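Side-chain contacts in apical membrane antigen 1-like protein, soluble form (Toxoplasma gondii, PDB 3ZLE), which probably takes part in host-cell invasion by sporozoites of the parasite: residues 127-132 / 206-211; 226-231 / 318-323. All blocks are in the same frame, centred on the assembly; numbering follows the deposited sequence.

Contact 1. Residues 127-132 / 206-211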
loop_
_atom_site.group_PDB
_atom_site.type_symbol
_atom_site.label_atom_id
_atom_site.label_comp_id
_atom_site.label_asym_id
_atom_site.label_seq_id
_atom_site.Cartn_x
_atom_site.Cartn_y
_atom_site.Cartn_z
ATOM N N TYR A 127 17.712 -3.015 -5.615
ATOM C CA TYR A 127 18.048 -3.539 -6.928
ATOM C C TYR A 127 17.386 -2.686 -7.991
ATOM O O TYR A 127 17.993 -2.382 -8.991
ATOM C CB TYR A 127 17.575 -4.978 -7.064
ATOM C CG TYR A 127 17.851 -5.619 -8.372
ATOM C CD1 TYR A 127 19.153 -5.805 -8.815
ATOM C CD2 TYR A 127 16.815 -6.099 -9.167
ATOM C CE1 TYR A 127 19.410 -6.435 -10.010
ATOM C CE2 TYR A 127 17.078 -6.809 -10.331
ATOM C CZ TYR A 127 18.364 -6.943 -10.767
ATOM O OH TYR A 127 18.635 -7.591 -11.973
ATOM N N ALA A 128 16.159 -2.291 -7.747
ATOM C CA ALA A 128 15.449 -1.349 -8.624
ATOM C C ALA A 128 16.163 0.009 -8.606
ATOM O O ALA A 128 16.372 0.607 -9.649
ATOM C CB ALA A 128 14.039 -1.171 -8.160
ATOM N N TYR A 129 16.511 0.477 -7.413
ATOM C CA TYR A 129 17.049 1.831 -7.223
ATOM C C TYR A 129 18.378 1.965 -7.985
ATOM O O TYR A 129 18.604 2.966 -8.637
ATOM C CB TYR A 129 17.266 2.085 -5.750
ATOM C CG TYR A 129 17.648 3.482 -5.385
ATOM C CD1 TYR A 129 16.682 4.418 -5.114
ATOM C CD2 TYR A 129 18.991 3.834 -5.147
ATOM C CE1 TYR A 129 17.013 5.702 -4.720
ATOM C CE2 TYR A 129 19.321 5.102 -4.698
ATOM C CZ TYR A 129 18.320 6.036 -4.495
ATOM O OH TYR A 129 18.595 7.312 -4.044
ATOM N N SER A 130 19.122 0.856 -8.052
ATOM C CA SER A 130 20.370 0.772 -8.771
ATOM C C SER A 130 20.220 0.532 -10.261
ATOM O O SER A 130 21.214 0.524 -10.973
ATOM C CB SER A 130 21.204 -0.382 -8.230
ATOM O OG SER A 130 21.319 -0.291 -6.838
ATOM N N THR A 131 19.048 0.097 -10.695
ATOM C CA THR A 131 18.923 -0.250 -12.106
ATOM C C THR A 131 18.916 1.007 -12.913
ATOM O O THR A 131 18.098 1.892 -12.685
ATOM C CB THR A 131 17.673 -1.063 -12.414
ATOM O OG1 THR A 131 17.801 -2.354 -11.827
ATOM C CG2 THR A 131 17.521 -1.222 -13.905
ATOM N N ILE A 132 19.861 1.111 -13.835
ATOM C CA ILE A 132 19.862 2.217 -14.791
ATOM C C ILE A 132 18.735 2.071 -15.809
ATOM O O ILE A 132 18.745 1.170 -16.666
ATOM C CB ILE A 132 21.229 2.384 -15.488
ATOM C CG1 ILE A 132 22.296 2.794 -14.466
ATOM C CG2 ILE A 132 21.142 3.394 -16.635
ATOM C CD1 ILE A 132 23.398 1.774 -14.293
ATOM N N VAL A 206 11.811 3.128 -1.574
ATOM C CA VAL A 206 11.893 2.257 -0.406
ATOM C C VAL A 206 13.355 2.047 -0.112
ATOM O O VAL A 206 13.720 1.960 1.005
ATOM C CB VAL A 206 11.156 0.893 -0.655
ATOM C CG1 VAL A 206 11.395 -0.109 0.482
ATOM C CG2 VAL A 206 9.684 1.126 -0.799
ATOM N N ALA A 207 14.212 1.987 -1.124
ATOM C CA ALA A 207 15.597 1.657 -0.838
ATOM C C ALA A 207 16.434 2.802 -0.258
ATOM O O ALA A 207 17.515 2.571 0.285
ATOM C CB ALA A 207 16.284 1.053 -2.052
ATOM N N GLU A 208 15.888 4.011 -0.307
ATOM C CA GLU A 208 16.674 5.229 -0.158
ATOM C C GLU A 208 16.999 5.454 1.297
ATOM O O GLU A 208 16.126 5.484 2.120
ATOM C CB GLU A 208 15.898 6.432 -0.687
ATOM C CG GLU A 208 16.781 7.631 -0.942
ATOM C CD GLU A 208 16.134 8.672 -1.821
ATOM O OE1 GLU A 208 15.144 9.302 -1.373
ATOM O OE2 GLU A 208 16.689 8.941 -2.910
ATOM N N GLY A 209 18.274 5.626 1.619
ATOM C CA GLY A 209 18.655 5.667 3.021
ATOM C C GLY A 209 18.892 4.253 3.504
ATOM O O GLY A 209 19.813 3.580 3.027
ATOM N N ASN A 210 18.083 3.796 4.444
ATOM C CA ASN A 210 18.177 2.426 4.879
ATOM C C ASN A 210 17.043 1.607 4.259
ATOM O O ASN A 210 15.892 1.765 4.642
ATOM C CB ASN A 210 18.064 2.349 6.384
ATOM C CG ASN A 210 17.950 0.913 6.892
ATOM O OD1 ASN A 210 18.381 -0.056 6.252
ATOM N ND2 ASN A 210 17.363 0.780 8.041
ATOM N N PRO A 211 17.393 0.700 3.358
ATOM C CA PRO A 211 16.402 -0.028 2.538
ATOM C C PRO A 211 15.546 -0.943 3.406
ATOM O O PRO A 211 14.505 -1.387 2.986
ATOM C CB PRO A 211 17.268 -0.859 1.573
ATOM C CG PRO A 211 18.670 -0.239 1.649
ATOM C CD PRO A 211 18.795 0.334 3.028
#
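Tyr129 reaches from helix 120-129 to Ala207 and Glu208, in the loop that follows strand 199-202. Its CB starts the contact. It packs against the methyl CB of Ala207 at 4.0 Å, where the two backbones come closest, with the Tyr129 and Ala207 CA atoms 6.6 Å apart. CG of Tyr129 lies anti to the backbone N (chi1 -173°), which carries the ring out past Ala207. The Ala207 methyl sits oblique to this ring. Further out, CE1 of Tyr129 comes within 3.7 Å of Glu208 OE2, at the ring edge. CZ of Tyr129 is 4.2 Å from Glu208 CG. At the tip, Tyr129 OH donates a hydrogen bond of 2.8 Å to Glu208 OE2. It uses the anti lone pair of that oxygen, the one pointing away from OE1. Ring and carboxylate planes stand 81° apart. The extended Glu208 side chain brings its carboxylate to the hydroxyl.

Helix 120-129 packs on strand 156-159 of a five-stranded antiparallel sheet, to which strand 199-202 also belongs. A helix against such a sheet fits the PAN-type fold of AMA1. The expected disulfide between Cys124 and Cys157 would tie the two together.

Lys145 makes a cation-pi contact with Tyr129 and also hydrogen-bonds to its carbonyl O. The ring thus meets a positive group as well as the carboxylate of Glu208 at its edge. The other carboxylate oxygen, Glu208 OE1, forms a long, weak ion pair with Arg38.

Contact 2. Residues 226-231 / 318-323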
loop_
_atom_site.group_PDB
_atom_site.type_symbol
_atom_site.label_atom_id
_atom_site.label_comp_id
_atom_site.label_asym_id
_atom_site.label_seq_id
_atom_site.Cartn_x
_atom_site.Cartn_y
_atom_site.Cartn_z
ATOM N N ALA A 226 -7.857 -4.542 17.977
ATOM C CA ALA A 226 -7.669 -3.118 18.281
ATOM C C ALA A 226 -8.266 -2.305 17.185
ATOM O O ALA A 226 -8.443 -2.805 16.076
ATOM C CB ALA A 226 -6.187 -2.788 18.425
ATOM N N LEU A 227 -8.711 -1.087 17.524
ATOM C CA LEU A 227 -9.179 -0.180 16.527
ATOM C C LEU A 227 -8.342 1.098 16.548
ATOM O O LEU A 227 -7.907 1.558 17.630
ATOM C CB LEU A 227 -10.638 0.176 16.813
ATOM C CG LEU A 227 -11.662 -0.934 16.655
ATOM C CD1 LEU A 227 -13.017 -0.371 17.037
ATOM C CD2 LEU A 227 -11.705 -1.457 15.213
ATOM N N PHE A 228 -8.151 1.698 15.371
ATOM C CA PHE A 228 -7.608 3.032 15.299
ATOM C C PHE A 228 -8.556 3.985 16.016
ATOM O O PHE A 228 -9.777 3.907 15.833
ATOM C CB PHE A 228 -7.414 3.480 13.843
ATOM C CG PHE A 228 -6.392 2.656 13.075
ATOM C CD1 PHE A 228 -5.069 2.680 13.429
ATOM C CD2 PHE A 228 -6.763 1.963 11.950
ATOM C CE1 PHE A 228 -4.145 1.978 12.714
ATOM C CE2 PHE A 228 -5.838 1.236 11.214
ATOM C CZ PHE A 228 -4.520 1.274 11.579
ATOM N N GLY A 229 -8.000 4.842 16.881
ATOM C CA GLY A 229 -8.776 5.956 17.464
ATOM C C GLY A 229 -8.080 7.314 17.523
ATOM O O GLY A 229 -7.071 7.541 16.855
ATOM N N LYS A 230 -8.739 8.250 18.212
ATOM C CA LYS A 230 -8.243 9.577 18.484
ATOM C C LYS A 230 -8.333 9.811 19.973
ATOM O O LYS A 230 -9.404 9.682 20.549
ATOM C CB LYS A 230 -9.115 10.622 17.782
ATOM C CG LYS A 230 -8.405 11.942 17.512
ATOM C CD LYS A 230 -7.246 11.740 16.517
ATOM C CE LYS A 230 -6.736 13.061 15.937
ATOM N NZ LYS A 230 -7.385 13.371 14.630
ATOM N N TRP A 231 -7.232 10.210 20.593
ATOM C CA TRP A 231 -7.216 10.465 22.012
ATOM C C TRP A 231 -7.958 11.767 22.330
ATOM O O TRP A 231 -7.614 12.823 21.792
ATOM C CB TRP A 231 -5.767 10.573 22.513
ATOM C CG TRP A 231 -5.668 10.571 23.977
ATOM C CD1 TRP A 231 -5.559 11.664 24.804
ATOM C CD2 TRP A 231 -5.779 9.424 24.835
ATOM N NE1 TRP A 231 -5.495 11.253 26.110
ATOM C CE2 TRP A 231 -5.655 9.885 26.162
ATOM C CE3 TRP A 231 -5.900 8.039 24.600
ATOM C CZ2 TRP A 231 -5.627 9.012 27.266
ATOM C CZ3 TRP A 231 -5.888 7.170 25.687
ATOM C CH2 TRP A 231 -5.766 7.669 27.021
ATOM N N ALA A 318 -15.335 0.557 8.589
ATOM C CA ALA A 318 -15.415 2.030 8.729
ATOM C C ALA A 318 -14.121 2.656 8.260
ATOM O O ALA A 318 -13.107 2.643 8.978
ATOM C CB ALA A 318 -15.686 2.428 10.174
ATOM N N ILE A 319 -14.157 3.201 7.059
ATOM C CA ILE A 319 -12.981 3.782 6.456
ATOM C C ILE A 319 -12.875 5.278 6.747
ATOM O O ILE A 319 -13.805 6.041 6.528
ATOM C CB ILE A 319 -13.027 3.583 4.968
ATOM C CG1 ILE A 319 -12.820 2.101 4.634
ATOM C CG2 ILE A 319 -12.083 4.537 4.263
ATOM C CD1 ILE A 319 -13.284 1.740 3.239
ATOM N N PHE A 320 -11.727 5.709 7.217
ATOM C CA PHE A 320 -11.631 7.095 7.641
ATOM C C PHE A 320 -10.382 7.738 7.095
ATOM O O PHE A 320 -9.489 7.052 6.599
ATOM C CB PHE A 320 -11.696 7.206 9.159
ATOM C CG PHE A 320 -10.546 6.519 9.871
ATOM C CD1 PHE A 320 -10.606 5.151 10.173
ATOM C CD2 PHE A 320 -9.456 7.257 10.334
ATOM C CE1 PHE A 320 -9.608 4.540 10.898
ATOM C CE2 PHE A 320 -8.408 6.637 11.002
ATOM C CZ PHE A 320 -8.475 5.266 11.261
ATOM N N ASP A 321 -10.291 9.051 7.244
ATOM C CA ASP A 321 -9.204 9.794 6.614
ATOM C C ASP A 321 -8.457 10.705 7.549
ATOM O O ASP A 321 -7.778 11.612 7.086
ATOM C CB ASP A 321 -9.721 10.606 5.424
ATOM C CG ASP A 321 -10.616 11.756 5.845
ATOM O OD1 ASP A 321 -10.831 11.959 7.053
ATOM O OD2 ASP A 321 -11.167 12.406 4.950
ATOM N N GLN A 322 -8.442 10.364 8.838
ATOM C CA GLN A 322 -7.581 11.055 9.802
ATOM C C GLN A 322 -6.414 10.190 10.272
ATOM O O GLN A 322 -6.560 8.999 10.502
ATOM C CB GLN A 322 -8.388 11.478 11.010
ATOM C CG GLN A 322 -9.555 12.387 10.677
ATOM C CD GLN A 322 -9.427 13.735 11.348
ATOM O OE1 GLN A 322 -9.192 13.820 12.560
ATOM N NE2 GLN A 322 -9.541 14.800 10.562
ATOM N N VAL A 323 -5.277 10.821 10.516
ATOM C CA VAL A 323 -4.201 10.137 11.131
ATOM C C VAL A 323 -4.605 9.806 12.558
ATOM O O VAL A 323 -4.858 10.721 13.365
ATOM C CB VAL A 323 -2.919 10.969 11.132
ATOM C CG1 VAL A 323 -1.855 10.277 11.995
ATOM C CG2 VAL A 323 -2.410 11.155 9.704
#
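Residues 226-231 and 318-323 do not pair as neighbouring strands. The touching parts, 228 to 230 and 320 to 323, run 66° apart, and their closest CA atoms, those of Lys230 and Val323, are 8.4 Å apart. Side chains fill the gap. Phe320 CZ presses on Phe228 CB at 3.3 Å, a tight fit. Phe228 CB and CG both meet the edge of the Phe320 ring near its plane. The rings are oblique, with centroids 5.9 Å apart and planes at 67°. Phe320 holds its CG between the backbone N and the carbonyl carbon (chi1 63°), which sets the CZ end of the ring against Phe228 CB.

At the more exposed end, Lys230 bends at chi2 and chi4. Its NZ comes 2.8 Å from Gln322 OE1, but the angle is poor for a hydrogen bond. The Lys230 and Gln322 side chains cross at about a right angle. NZ of Lys230 also lies 3.9 Å from Val323 O.

Strand 226-232 is the middle strand of a three-stranded antiparallel sheet, between 235-238 and 326-330. Strand 315-320 belongs to a separate four-stranded sheet. The two phenylalanines join these sheets within an aromatic cluster: Phe239 stacks on Phe320, and Trp303 meets Phe228 edge-to-face.

How the contacts relate
Contact 1 closes before contact 2 opens along the chain, so the two are in series. Their centres are 32 Å apart, on opposite sides of the chain's centre, and their nearest atoms stay about 19 Å apart. They share no helix, strand or sheet. Contact 1 joins helix 120-129 to a loop beside the five-stranded sheet. Contact 2 joins the three-stranded and four-stranded sheets. All four segments belong to the AMA1 ectodomain. The separation is consistent with the known AMA1 ectodomain, whose first two domains are both PAN-like: contact 1 probably belongs to the first and contact 2 to the second.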